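Local coordinates for O-methyltransferase family 2 (Planctopirus limnophila, PDB 5I2H), which probably transfers methyl groups from S-adenosyl-L-methionine to hydroxyl oxygens of small acceptor molecules, and is captured here with the flavone apigenin bound, at residues Val42-Asn47 with Leu98-Pro103; Leu51-Leu56 with Ala66-Val71; Met77-Lys82 with Pro92-His97. One frame throughout, in Å; residues are numbered along the deposited sequence. Where two conformers were deposited one is given.

How the contacts relate
All three contacts belong to the dimerisation domain, of the helix-turn-helix class, but differ in burial and chemistry. Contacts 2 and 3 are buried and joined by packing alone, though hydrocarbon also lies against the Gln68 amide in contact 2 and backbone carbonyls in contact 3. Contact 1, only partly buried, adds a carboxylate-to-amide bond and a bridging water. Contacts 1 and 3 lie close, with centres about 10 Å apart, because residues 98-103 continue directly from helix 92-97; both touch the second subunit. Contact 2, its centre about 17 Å from that of contact 1, does not. It touches contact 3 where Val71, midway along helix 64-76, packs on Lys82 at the end of strand 80-82.

Contact 1 of 3, residues Val42-Asn47 with Leu98-Pro103; sequences VFDILN and LVTTSP
Asp44 carries the polar part of this contact, reaching from helix 42-48 to the main chain just beyond helix 92-97. Its OD1 accepts from Thr100 N at 2.9 Å, and the N-H...O angle of 171° shows a nearly straight bond. The hydrogen arrives at the syn lone pair of OD1, on the side of OD2. A second approach to OD1, from Thr100 OG1, is weak, and doubtful as well since the threonine was deposited in two conformers. The torsion that places CG anti to the carbonyl carbon of Asp44 (chi1 -66°) swings the carboxylate across to the loop.

One water completes the polar set. It donates to Asp44 OD2 at 3.0 Å and to Leu98 O at 2.8 Å, so both carboxylate oxygens are engaged. The amide held by OD1 belongs to a type I beta turn, Val99 to Ser102, closed by Ser102 N to Val99 O.

In fold terms, the contact fastens the exit of helix 92-97 to helix 42-48 within the dimerisation domain, a member of the helix-turn-helix class. Leu98 also packs on Ile20 of the second subunit, which puts this exit beside the dimer interface.

The apolar part begins with a CH-pi contact: Leu98 CB stands over one face of the Phe43 ring, 4.0 Å from its centroid and 22° off the normal, displaced toward the rim. The two side chains run alongside in the same direction, and Phe43 CZ reaches Leu98 CD1 at 4.0 Å. Val99 lies against the turn of helix that runs from Phe43 to Asn47. Its CG2 lies 3.8 Å from Asn47 CB and equally near Phe43 O, while its CG1 borders the aspartate, 3.6 Å from Asp44 OD1.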
ATOM      1  N   VAL A  42       7.120   0.605 -19.119  1.00 16.80           N
ATOM      2  CA  VAL A  42       8.460   0.774 -18.542  1.00 16.37           C
ATOM      3  C   VAL A  42       9.282  -0.507 -18.645  1.00 15.42           C
ATOM      4  O   VAL A  42      10.468  -0.481 -19.000  1.00 15.85           O
ATOM      5  CB  VAL A  42       8.352   1.235 -17.080  1.00 18.25           C
ATOM      6  CG1 VAL A  42       9.723   1.323 -16.447  1.00 20.56           C
ATOM      7  CG2 VAL A  42       7.680   2.568 -17.035  1.00 19.19           C
ATOM      8  N   PHE A  43       8.687  -1.641 -18.267  1.00 16.32           N
ATOM      9  CA  PHE A  43       9.458  -2.880 -18.143  1.00 16.04           C
ATOM     10  C   PHE A  43       9.774  -3.467 -19.505  1.00 18.84           C
ATOM     11  O   PHE A  43      10.894  -3.934 -19.737  1.00 20.01           O
ATOM     12  CB  PHE A  43       8.691  -3.863 -17.269  1.00 16.28           C
ATOM     13  CG  PHE A  43       8.328  -3.269 -15.934  1.00 16.35           C
ATOM     14  CD1 PHE A  43       9.322  -3.013 -14.996  1.00 17.46           C
ATOM     15  CD2 PHE A  43       7.026  -2.875 -15.668  1.00 15.49           C
ATOM     16  CE1 PHE A  43       9.010  -2.413 -13.766  1.00 18.00           C
ATOM     17  CE2 PHE A  43       6.707  -2.261 -14.454  1.00 16.44           C
ATOM     18  CZ  PHE A  43       7.704  -2.044 -13.499  1.00 16.71           C
ATOM     19  N   ASP A  44       8.823  -3.391 -20.430  1.00 19.65           N
ATOM     20  CA  ASP A  44       9.114  -3.873 -21.768  1.00 20.71           C
ATOM     21  C   ASP A  44      10.197  -3.023 -22.425  1.00 21.94           C
ATOM     22  O   ASP A  44      11.036  -3.551 -23.176  1.00 23.21           O
ATOM     23  CB  ASP A  44       7.829  -3.893 -22.593  1.00 21.81           C
ATOM     24  CG  ASP A  44       6.808  -4.913 -22.082  1.00 25.88           C
ATOM     25  OD1 ASP A  44       7.203  -6.021 -21.681  1.00 25.21           O
ATOM     26  OD2 ASP A  44       5.601  -4.592 -22.056  1.00 30.91           O
ATOM     27  N   ILE A  45      10.218  -1.717 -22.139  1.00 18.74           N
ATOM     28  CA  ILE A  45      11.249  -0.862 -22.718  1.00 18.05           C
ATOM     29  C   ILE A  45      12.618  -1.200 -22.135  1.00 18.53           C
ATOM     30  O   ILE A  45      13.586  -1.440 -22.867  1.00 18.57           O
ATOM     31  CB  ILE A  45      10.889   0.616 -22.513  1.00 18.49           C
ATOM     32  CG1 ILE A  45       9.701   0.974 -23.406  1.00 20.03           C
ATOM     33  CG2 ILE A  45      12.108   1.502 -22.777  1.00 18.27           C
ATOM     34  CD1 ILE A  45       9.116   2.342 -23.134  1.00 20.76           C
ATOM     35  N   LEU A  46      12.719  -1.258 -20.807  1.00 17.01           N
ATOM     36  CA  LEU A  46      14.033  -1.454 -20.213  1.00 17.86           C
ATOM     37  C   LEU A  46      14.541  -2.879 -20.393  1.00 20.25           C
ATOM     38  O   LEU A  46      15.761  -3.108 -20.349  1.00 22.64           O
ATOM     39  CB  LEU A  46      13.991  -1.055 -18.738  1.00 17.12           C
ATOM     40  CG  LEU A  46      14.062   0.464 -18.502  1.00 19.18           C
ATOM     41  CD1 LEU A  46      13.710   0.756 -17.062  1.00 19.86           C
ATOM     42  CD2 LEU A  46      15.446   1.019 -18.793  1.00 18.80           C
ATOM     43  N   ASN A  47      13.638  -3.832 -20.639  1.00 18.51           N
ATOM     44  CA  ASN A  47      14.062  -5.196 -20.931  1.00 20.79           C
ATOM     45  C   ASN A  47      14.968  -5.267 -22.149  1.00 20.41           C
ATOM     46  O   ASN A  47      15.834  -6.146 -22.231  1.00 20.91           O
ATOM     47  CB  ASN A  47      12.860  -6.086 -21.166  1.00 23.32           C
ATOM     48  CG  ASN A  47      13.263  -7.497 -21.463  1.00 26.97           C
ATOM     49  OD1 ASN A  47      12.938  -8.038 -22.533  1.00 30.86           O
ATOM     50  ND2 ASN A  47      14.043  -8.093 -20.556  1.00 28.13           N
ATOM     51  N   LEU A  98       7.299  -8.879 -14.939  1.00 10.63           N
ATOM     52  CA  LEU A  98       6.603  -7.694 -15.434  1.00 11.95           C
ATOM     53  C   LEU A  98       6.890  -7.401 -16.904  1.00 14.04           C
ATOM     54  O   LEU A  98       6.429  -6.380 -17.417  1.00 16.68           O
ATOM     55  CB  LEU A  98       6.933  -6.476 -14.548  1.00 11.69           C
ATOM     56  CG  LEU A  98       6.413  -6.708 -13.100  1.00 11.07           C
ATOM     57  CD1 LEU A  98       6.941  -5.687 -11.973  1.00  7.88           C
ATOM     58  CD2 LEU A  98       4.888  -6.781 -13.060  1.00 12.96           C
ATOM     59  N   VAL A  99       7.622  -8.265 -17.585  1.00 16.71           N
ATOM     60  CA  VAL A  99       7.825  -8.190 -19.034  1.00 17.24           C
ATOM     61  C   VAL A  99       6.779  -9.081 -19.693  1.00 17.48           C
ATOM     62  O   VAL A  99       6.571 -10.230 -19.268  1.00 19.71           O
ATOM     63  CB  VAL A  99       9.257  -8.615 -19.395  1.00 18.05           C
ATOM     64  CG1 VAL A  99       9.432  -8.737 -20.905  1.00 18.31           C
ATOM     65  CG2 VAL A  99      10.270  -7.611 -18.850  1.00 19.57           C
ATOM     66  N   THR A 100       6.105  -8.557 -20.734  0.62 16.18           N
ATOM     67  CA  THR A 100       4.911  -9.217 -21.283  0.62 17.20           C
ATOM     68  C   THR A 100       5.205 -10.555 -21.965  0.62 15.97           C
ATOM     69  O   THR A 100       4.293 -11.383 -22.090  0.62 17.20           O
ATOM     70  CB  THR A 100       4.156  -8.313 -22.287  0.62 19.08           C
ATOM     71  OG1 THR A 100       4.988  -7.963 -23.414  0.62 19.35           O
ATOM     72  CG2 THR A 100       3.619  -7.053 -21.604  0.62 21.91           C
ATOM     73  N   THR A 101       6.428 -10.787 -22.430  1.00 12.69           N
ATOM     74  CA  THR A 101       6.743 -12.033 -23.113  1.00 11.17           C
ATOM     75  C   THR A 101       7.441 -13.029 -22.199  1.00 12.72           C
ATOM     76  O   THR A 101       7.828 -14.113 -22.649  1.00 14.52           O
ATOM     77  CB  THR A 101       7.589 -11.767 -24.362  1.00 13.71           C
ATOM     78  OG1 THR A 101       8.645 -10.881 -24.012  1.00 17.45           O
ATOM     79  CG2 THR A 101       6.745 -11.085 -25.432  1.00 14.56           C
ATOM     80  N   SER A 102       7.568 -12.709 -20.935  1.00 11.90           N
ATOM     81  CA  SER A 102       8.090 -13.691 -20.003  1.00 11.66           C
ATOM     82  C   SER A 102       7.025 -14.737 -19.683  1.00  9.44           C
ATOM     83  O   SER A 102       5.868 -14.393 -19.427  1.00  9.51           O
ATOM     84  CB  SER A 102       8.525 -13.033 -18.686  1.00 14.42           C
ATOM     85  OG  SER A 102       8.862 -14.053 -17.736  1.00 17.38           O
ATOM     86  N   PRO A 103       7.390 -16.022 -19.640  1.00 11.32           N
ATOM     87  CA  PRO A 103       6.370 -17.024 -19.325  1.00 11.71           C
ATOM     88  C   PRO A 103       5.856 -16.881 -17.915  1.00 10.40           C
ATOM     89  O   PRO A 103       4.768 -17.383 -17.619  1.00 11.66           O
ATOM     90  CB  PRO A 103       7.080 -18.364 -19.565  1.00 13.78           C
ATOM     91  CG  PRO A 103       8.521 -18.044 -19.705  1.00 14.87           C
ATOM     92  CD  PRO A 103       8.669 -16.609 -20.067  1.00 12.33           C
TER
HETATM   93  O   HOH W   1       4.776  -4.918 -19.192  1.00 38.65           O

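Contact 2 of 3, residues Leu51-Leu56 with Ala66-Val71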
ATOM      1  N   LEU A  51      19.163   1.817 -19.734  1.00 20.46           N
ATOM      2  CA  LEU A  51      19.173   3.176 -20.261  1.00 22.13           C
ATOM      3  C   LEU A  51      19.583   4.165 -19.185  1.00 23.97           C
ATOM      4  O   LEU A  51      19.262   3.989 -18.007  1.00 25.61           O
ATOM      5  CB  LEU A  51      17.804   3.618 -20.775  1.00 22.11           C
ATOM      6  CG  LEU A  51      17.167   2.830 -21.890  1.00 23.34           C
ATOM      7  CD1 LEU A  51      15.780   3.343 -22.112  1.00 24.90           C
ATOM      8  CD2 LEU A  51      18.022   2.953 -23.200  1.00 23.47           C
ATOM      9  N   SER A  52      20.253   5.230 -19.614  1.00 25.60           N
ATOM     10  CA  SER A  52      20.478   6.375 -18.749  1.00 28.05           C
ATOM     11  C   SER A  52      19.153   7.041 -18.397  1.00 28.26           C
ATOM     12  O   SER A  52      18.135   6.875 -19.087  1.00 27.39           O
ATOM     13  CB  SER A  52      21.375   7.405 -19.440  1.00 28.99           C
ATOM     14  OG  SER A  52      20.616   8.180 -20.350  1.00 30.89           O
ATOM     15  N   LEU A  53      19.177   7.814 -17.307  1.00 28.72           N
ATOM     16  CA  LEU A  53      17.979   8.549 -16.915  1.00 29.92           C
ATOM     17  C   LEU A  53      17.530   9.479 -18.032  1.00 29.22           C
ATOM     18  O   LEU A  53      16.334   9.571 -18.336  1.00 29.06           O
ATOM     19  CB  LEU A  53      18.239   9.333 -15.635  1.00 32.07           C
ATOM     20  CG  LEU A  53      17.016  10.056 -15.088  1.00 34.22           C
ATOM     21  CD1 LEU A  53      16.077   9.079 -14.362  1.00 35.40           C
ATOM     22  CD2 LEU A  53      17.444  11.186 -14.191  1.00 36.07           C
ATOM     23  N   ASP A  54      18.481  10.153 -18.682  1.00 28.91           N
ATOM     24  CA  ASP A  54      18.102  11.036 -19.772  1.00 31.42           C
ATOM     25  C   ASP A  54      17.489  10.255 -20.923  1.00 29.34           C
ATOM     26  O   ASP A  54      16.494  10.687 -21.516  1.00 30.84           O
ATOM     27  CB  ASP A  54      19.309  11.836 -20.245  1.00 37.67           C
ATOM     28  CG  ASP A  54      18.918  13.207 -20.744  1.00 44.58           C
ATOM     29  OD1 ASP A  54      18.574  13.333 -21.948  1.00 46.99           O
ATOM     30  OD2 ASP A  54      18.918  14.154 -19.920  1.00 47.34           O
ATOM     31  N   GLU A  55      18.066   9.099 -21.256  1.00 29.27           N
ATOM     32  CA  GLU A  55      17.503   8.260 -22.313  1.00 29.56           C
ATOM     33  C   GLU A  55      16.102   7.772 -21.965  1.00 27.87           C
ATOM     34  O   GLU A  55      15.217   7.719 -22.828  1.00 28.46           O
ATOM     35  CB  GLU A  55      18.426   7.068 -22.568  1.00 32.64           C
ATOM     36  CG  GLU A  55      19.752   7.461 -23.230  1.00 36.24           C
ATOM     37  CD  GLU A  55      20.771   6.312 -23.328  1.00 39.40           C
ATOM     38  OE1 GLU A  55      20.814   5.423 -22.438  1.00 38.83           O
ATOM     39  OE2 GLU A  55      21.544   6.307 -24.311  1.00 40.89           O
ATOM     40  N   LEU A  56      15.884   7.384 -20.710  1.00 25.74           N
ATOM     41  CA  LEU A  56      14.563   6.901 -20.325  1.00 25.60           C
ATOM     42  C   LEU A  56      13.538   8.023 -20.351  1.00 26.44           C
ATOM     43  O   LEU A  56      12.414   7.818 -20.828  1.00 27.35           O
ATOM     44  CB  LEU A  56      14.628   6.249 -18.949  1.00 24.64           C
ATOM     45  CG  LEU A  56      13.360   5.585 -18.438  1.00 23.50           C
ATOM     46  CD1 LEU A  56      12.965   4.443 -19.343  1.00 24.70           C
ATOM     47  CD2 LEU A  56      13.573   5.078 -17.023  1.00 24.74           C
ATOM     48  N   ALA A  66       9.027  13.814 -13.383  1.00 17.33           N
ATOM     49  CA  ALA A  66       8.176  12.628 -13.498  1.00 15.53           C
ATOM     50  C   ALA A  66       9.020  11.375 -13.642  1.00 14.24           C
ATOM     51  O   ALA A  66       8.707  10.328 -13.046  1.00 14.79           O
ATOM     52  CB  ALA A  66       7.223  12.762 -14.692  1.00 14.58           C
ATOM     53  N   THR A  67      10.109  11.462 -14.415  1.00 17.33           N
ATOM     54  CA  THR A  67      10.939  10.270 -14.587  1.00 18.92           C
ATOM     55  C   THR A  67      11.625   9.895 -13.273  1.00 18.98           C
ATOM     56  O   THR A  67      11.693   8.700 -12.921  1.00 17.73           O
ATOM     57  CB  THR A  67      11.950  10.470 -15.718  1.00 22.15           C
ATOM     58  OG1 THR A  67      11.249  10.831 -16.921  1.00 24.05           O
ATOM     59  CG2 THR A  67      12.718   9.171 -15.981  1.00 21.83           C
ATOM     60  N   GLN A  68      12.086  10.899 -12.509  1.00 18.80           N
ATOM     61  CA  GLN A  68      12.739  10.612 -11.235  1.00 19.21           C
ATOM     62  C   GLN A  68      11.780   9.936 -10.274  1.00 15.86           C
ATOM     63  O   GLN A  68      12.160   8.967  -9.613  1.00 16.29           O
ATOM     64  CB  GLN A  68      13.312  11.864 -10.564  1.00 20.31           C
ATOM     65  CG  GLN A  68      14.490  12.521 -11.230  1.00 24.19           C
ATOM     66  CD  GLN A  68      15.837  11.896 -10.893  1.00 26.20           C
ATOM     67  OE1 GLN A  68      15.935  10.729 -10.524  1.00 25.33           O
ATOM     68  NE2 GLN A  68      16.889  12.702 -11.008  1.00 28.34           N
ATOM     69  N   VAL A  69      10.549  10.450 -10.136  1.00 13.86           N
ATOM     70  CA  VAL A  69       9.692   9.834  -9.122  1.00 10.88           C
ATOM     71  C   VAL A  69       9.303   8.412  -9.549  1.00 11.03           C
ATOM     72  O   VAL A  69       9.163   7.523  -8.703  1.00 11.52           O
ATOM     73  CB  VAL A  69       8.441  10.676  -8.772  1.00 13.39           C
ATOM     74  CG1 VAL A  69       8.841  12.107  -8.380  1.00 14.12           C
ATOM     75  CG2 VAL A  69       7.423  10.716  -9.874  1.00 16.04           C
ATOM     76  N   LEU A  70       9.142   8.179 -10.855  1.00 10.48           N
ATOM     77  CA  LEU A  70       8.806   6.850 -11.359  1.00  9.74           C
ATOM     78  C   LEU A  70       9.963   5.891 -11.129  1.00 12.72           C
ATOM     79  O   LEU A  70       9.771   4.777 -10.619  1.00 12.26           O
ATOM     80  CB  LEU A  70       8.445   6.945 -12.850  1.00 12.60           C
ATOM     81  CG  LEU A  70       8.102   5.602 -13.502  1.00 16.46           C
ATOM     82  CD1 LEU A  70       6.945   5.712 -14.501  1.00 20.65           C
ATOM     83  CD2 LEU A  70       9.305   5.081 -14.228  1.00 18.89           C
ATOM     84  N   VAL A  71      11.180   6.320 -11.479  1.00 12.25           N
ATOM     85  CA  VAL A  71      12.340   5.448 -11.323  1.00 12.52           C
ATOM     86  C   VAL A  71      12.609   5.175  -9.853  1.00 12.00           C
ATOM     87  O   VAL A  71      12.894   4.030  -9.459  1.00 12.99           O
ATOM     88  CB  VAL A  71      13.572   6.051 -12.023  1.00 13.83           C
ATOM     89  CG1 VAL A  71      14.866   5.336 -11.561  1.00 15.25           C
ATOM     90  CG2 VAL A  71      13.406   5.953 -13.538  1.00 15.46           C
TER
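Leu53 and Leu56 both hold CG trans to the main-chain nitrogen (chi1 -176° and -175°), which extends their methyl groups from helix 53-60 toward Thr67, Gln68 and Val71 on helix 64-76. The two helices follow one another in a domain assigned to the helix-turn-helix class, and the short antiparallel strands 80-82 and 88-90 after them are consistent with a winged-helix arrangement.

Leu53 forks, CD1 going to Thr67 and, more loosely, to Val71, and CD2 to Gln68. Leu53 CD1 lies 3.7 Å from Thr67 CG2, the two side chains running antiparallel past one another. Leu53 CD2 rests against the Gln68 amide, 3.6 Å from NE2, on a side chain roughly perpendicular to its own. One turn later, Leu56 CD2 meets Val71 CG2 at 3.6 Å. Two polar atoms have partners close by in the chain: Gln68 NE2 bonds Glu64 OE2, and Thr67 OG1 bonds Ser63 O. Ile88 of strand 88-90 touches Leu53, Leu56 and Val71. Lacking both branches of Leu53, an alanine here is likely to leave a gap beside Thr67 CG2 and to strip the Gln68 amide of hydrocarbon cover, although Glu64 would still hold NE2.

Helix 53-60 starts with a capping box: Glu55 N donates to Ser52 OG at 2.9 Å, and Ser52 N returns a 2.9 Å bond to Glu55 OE1, meeting it on the anti side, 20° out of the carboxylate plane.

Contact 3 of 3, residues Met77-Lys82 with Pro92-His97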
HETATM    1  N   MSE A  77      10.816  -0.559  -4.953  0.55 10.42           N
HETATM    2  CA  MSE A  77      10.051  -1.807  -4.960  0.55 10.60           C
HETATM    3  C   MSE A  77      10.901  -2.982  -5.467  0.55 12.32           C
HETATM    4  O   MSE A  77      10.383  -4.073  -5.696  0.55 13.09           O
HETATM    5  CB  MSE A  77       8.805  -1.656  -5.831  0.55 11.90           C
HETATM    6  CG  MSE A  77       7.687  -0.857  -5.156  0.55  9.64           C
HETATM    7 SE   MSE A  77       6.056  -0.773  -6.278  0.55 16.64          SE
HETATM    8  CE  MSE A  77       6.243   1.064  -6.791  0.55 12.81           C
ATOM      9  N   GLN A  78      12.203  -2.729  -5.671  0.55 12.93           N
ATOM     10  CA  GLN A  78      13.178  -3.751  -6.077  0.55 13.04           C
ATOM     11  C   GLN A  78      12.876  -4.275  -7.481  0.55 11.13           C
ATOM     12  O   GLN A  78      13.084  -5.456  -7.797  0.55 12.63           O
ATOM     13  CB  GLN A  78      13.245  -4.893  -5.064  0.55 15.33           C
ATOM     14  CG  GLN A  78      13.520  -4.424  -3.652  0.55 21.21           C
ATOM     15  CD  GLN A  78      14.395  -5.396  -2.902  0.55 24.56           C
ATOM     16  OE1 GLN A  78      13.979  -6.509  -2.598  0.55 25.66           O
ATOM     17  NE2 GLN A  78      15.636  -4.994  -2.638  0.55 27.25           N
ATOM     18  N   LEU A  79      12.397  -3.380  -8.342  1.00  9.61           N
ATOM     19  CA  LEU A  79      12.058  -3.740  -9.719  1.00 11.59           C
ATOM     20  C   LEU A  79      13.004  -3.134 -10.741  1.00 13.93           C
ATOM     21  O   LEU A  79      13.181  -3.697 -11.829  1.00 14.00           O
ATOM     22  CB  LEU A  79      10.622  -3.313 -10.040  1.00 10.90           C
ATOM     23  CG  LEU A  79       9.574  -3.962  -9.132  1.00 11.27           C
ATOM     24  CD1 LEU A  79       8.189  -3.367  -9.401  1.00 11.95           C
ATOM     25  CD2 LEU A  79       9.590  -5.494  -9.311  1.00 13.25           C
ATOM     26  N   LEU A  80      13.593  -1.985 -10.423  1.00 13.52           N
ATOM     27  CA  LEU A  80      14.688  -1.431 -11.204  1.00 14.42           C
ATOM     28  C   LEU A  80      15.919  -1.314 -10.322  1.00 15.06           C
ATOM     29  O   LEU A  80      15.845  -1.340  -9.086  1.00 14.76           O
ATOM     30  CB  LEU A  80      14.339  -0.057 -11.785  1.00 15.50           C
ATOM     31  CG  LEU A  80      13.098   0.090 -12.660  1.00 18.23           C
ATOM     32  CD1 LEU A  80      12.957   1.533 -13.165  1.00 17.10           C
ATOM     33  CD2 LEU A  80      13.131  -0.841 -13.813  1.00 19.39           C
ATOM     34  N   THR A  81      17.065  -1.170 -10.967  1.00 18.77           N
ATOM     35  CA  THR A  81      18.308  -1.023 -10.244  1.00 20.96           C
ATOM     36  C   THR A  81      19.165   0.012 -10.961  1.00 20.62           C
ATOM     37  O   THR A  81      19.054   0.205 -12.180  1.00 20.40           O
ATOM     38  CB  THR A  81      19.027  -2.374 -10.098  1.00 23.88           C
ATOM     39  OG1 THR A  81      20.221  -2.183  -9.333  1.00 26.75           O
ATOM     40  CG2 THR A  81      19.388  -2.962 -11.445  1.00 23.57           C
ATOM     41  N   LYS A  82      19.971   0.729 -10.183  1.00 20.35           N
ATOM     42  CA  LYS A  82      20.870   1.749 -10.729  1.00 24.11           C
ATOM     43  C   LYS A  82      22.299   1.214 -10.709  1.00 33.63           C
ATOM     44  O   LYS A  82      22.965   1.263  -9.675  1.00 34.78           O
ATOM     45  CB  LYS A  82      20.752   3.052  -9.950  1.00 23.88           C
ATOM     46  CG  LYS A  82      19.421   3.729 -10.169  1.00 24.88           C
ATOM     47  CD  LYS A  82      19.384   5.170  -9.610  1.00 24.75           C
ATOM     48  CE  LYS A  82      17.996   5.776  -9.815  1.00 24.49           C
ATOM     49  NZ  LYS A  82      17.808   7.162  -9.285  1.00 23.05           N
ATOM     50  N   PRO A  92      16.031  -8.988 -11.839  1.00 15.49           N
ATOM     51  CA  PRO A  92      15.431 -10.253 -12.276  1.00 15.44           C
ATOM     52  C   PRO A  92      13.964 -10.359 -11.925  1.00 14.79           C
ATOM     53  O   PRO A  92      13.179 -10.879 -12.721  1.00 14.29           O
ATOM     54  CB  PRO A  92      16.277 -11.312 -11.548  1.00 16.93           C
ATOM     55  CG  PRO A  92      17.619 -10.654 -11.390  1.00 18.17           C
ATOM     56  CD  PRO A  92      17.334  -9.184 -11.176  1.00 16.27           C
ATOM     57  N   LEU A  93      13.569  -9.844 -10.759  1.00 13.08           N
ATOM     58  CA  LEU A  93      12.170  -9.904 -10.367  1.00 13.03           C
ATOM     59  C   LEU A  93      11.272  -9.227 -11.405  1.00 12.19           C
ATOM     60  O   LEU A  93      10.257  -9.795 -11.813  1.00 11.84           O
ATOM     61  CB  LEU A  93      12.007  -9.272  -8.990  1.00 13.27           C
ATOM     62  CG  LEU A  93      10.630  -9.280  -8.357  1.00 15.53           C
ATOM     63  CD1 LEU A  93      10.306 -10.711  -7.956  1.00 16.04           C
ATOM     64  CD2 LEU A  93      10.601  -8.323  -7.143  1.00 15.53           C
ATOM     65  N   ALA A  94      11.657  -8.033 -11.883  1.00 10.40           N
ATOM     66  CA  ALA A  94      10.873  -7.343 -12.915  1.00 10.05           C
ATOM     67  C   ALA A  94      11.004  -8.053 -14.255  1.00 11.12           C
ATOM     68  O   ALA A  94      10.026  -8.182 -15.004  1.00 11.24           O
ATOM     69  CB  ALA A  94      11.331  -5.878 -13.073  1.00 10.01           C
ATOM     70  N   ARG A  95      12.213  -8.519 -14.578  1.00 12.99           N
ATOM     71  CA  ARG A  95      12.417  -9.141 -15.882  1.00 13.88           C
ATOM     72  C   ARG A  95      11.569 -10.406 -16.023  1.00 12.40           C
ATOM     73  O   ARG A  95      11.027 -10.697 -17.107  1.00 14.67           O
ATOM     74  CB  ARG A  95      13.900  -9.436 -16.090  1.00 15.62           C
ATOM     75  CG  ARG A  95      14.264  -9.715 -17.563  1.00 16.85           C
ATOM     76  CD  ARG A  95      15.758  -9.915 -17.809  1.00 19.28           C
ATOM     77  NE  ARG A  95      16.626  -8.914 -17.160  1.00 21.77           N
ATOM     78  CZ  ARG A  95      17.044  -7.761 -17.702  1.00 24.81           C
ATOM     79  NH1 ARG A  95      16.617  -7.366 -18.894  1.00 24.64           N
ATOM     80  NH2 ARG A  95      17.860  -6.964 -16.997  1.00 27.20           N
ATOM     81  N   ASN A  96      11.439 -11.171 -14.936  1.00 10.28           N
ATOM     82  CA  ASN A  96      10.696 -12.426 -14.988  1.00  9.30           C
ATOM     83  C   ASN A  96       9.195 -12.227 -14.876  1.00 10.25           C
ATOM     84  O   ASN A  96       8.429 -13.062 -15.367  1.00 12.25           O
ATOM     85  CB  ASN A  96      11.165 -13.362 -13.871  1.00 11.63           C
ATOM     86  CG  ASN A  96      12.603 -13.790 -14.069  1.00 14.28           C
ATOM     87  OD1 ASN A  96      13.049 -13.892 -15.200  1.00 18.73           O
ATOM     88  ND2 ASN A  96      13.336 -14.015 -12.981  1.00 12.03           N
ATOM     89  N   HIS A  97       8.747 -11.175 -14.201  1.00 10.01           N
ATOM     90  CA  HIS A  97       7.335 -11.101 -13.864  1.00  9.01           C
ATOM     91  C   HIS A  97       6.605  -9.885 -14.415  1.00 10.58           C
ATOM     92  O   HIS A  97       5.376  -9.860 -14.352  1.00 11.87           O
ATOM     93  CB  HIS A  97       7.172 -11.179 -12.336  1.00  9.32           C
ATOM     94  CG  HIS A  97       7.862 -12.371 -11.759  1.00  9.54           C
ATOM     95  ND1 HIS A  97       7.524 -13.656 -12.118  1.00  9.17           N
ATOM     96  CD2 HIS A  97       8.883 -12.480 -10.871  1.00 10.16           C
ATOM     97  CE1 HIS A  97       8.317 -14.507 -11.481  1.00  9.66           C
ATOM     98  NE2 HIS A  97       9.150 -13.820 -10.721  1.00 10.20           N
TER
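From helix 92-97, the side chain of Leu93 leads directly to the turn before strand 80-82. Its CB already lies within 4.1 Å of Gln78 O. With chi1 at -177° the side chain points straight away from the backbone N, and Leu93 CG comes to 4.0 Å from Leu79 CD2. At the tip, CD2 is flanked by two groups: Leu79 CD2 at 3.7 Å and Gln78 O at 3.8 Å.

Ala94 makes the second point of contact, where the backbones draw nearest, with CA atoms of Leu79 and Ala94 5.0 Å apart. The methyl packs on Leu79 CB, and a separation of only 3.1 Å between Ala94 CB and Leu79 O indicates tight packing. Both carbonyls met here, Gln78 O and Leu79 O, have a partner in Thr91 OG1, the bond to Leu79 O being weak.

The turn itself is the Schellman end of helix 64-76. Gln78, at a positive phi of 66°, is its C-prime residue; Leu79 N reaches Leu74 O and Gln78 N reaches Cys75 O. Helix 92-97 therefore packs where helix 64-76 gives way to strand 80-82, partner of strand 88-90. Leu33 of helix 26-39 touches Leu79, Phe43 of helix 42-48 touches Ala94, and Asp16 of the second subunit packs on Leu93.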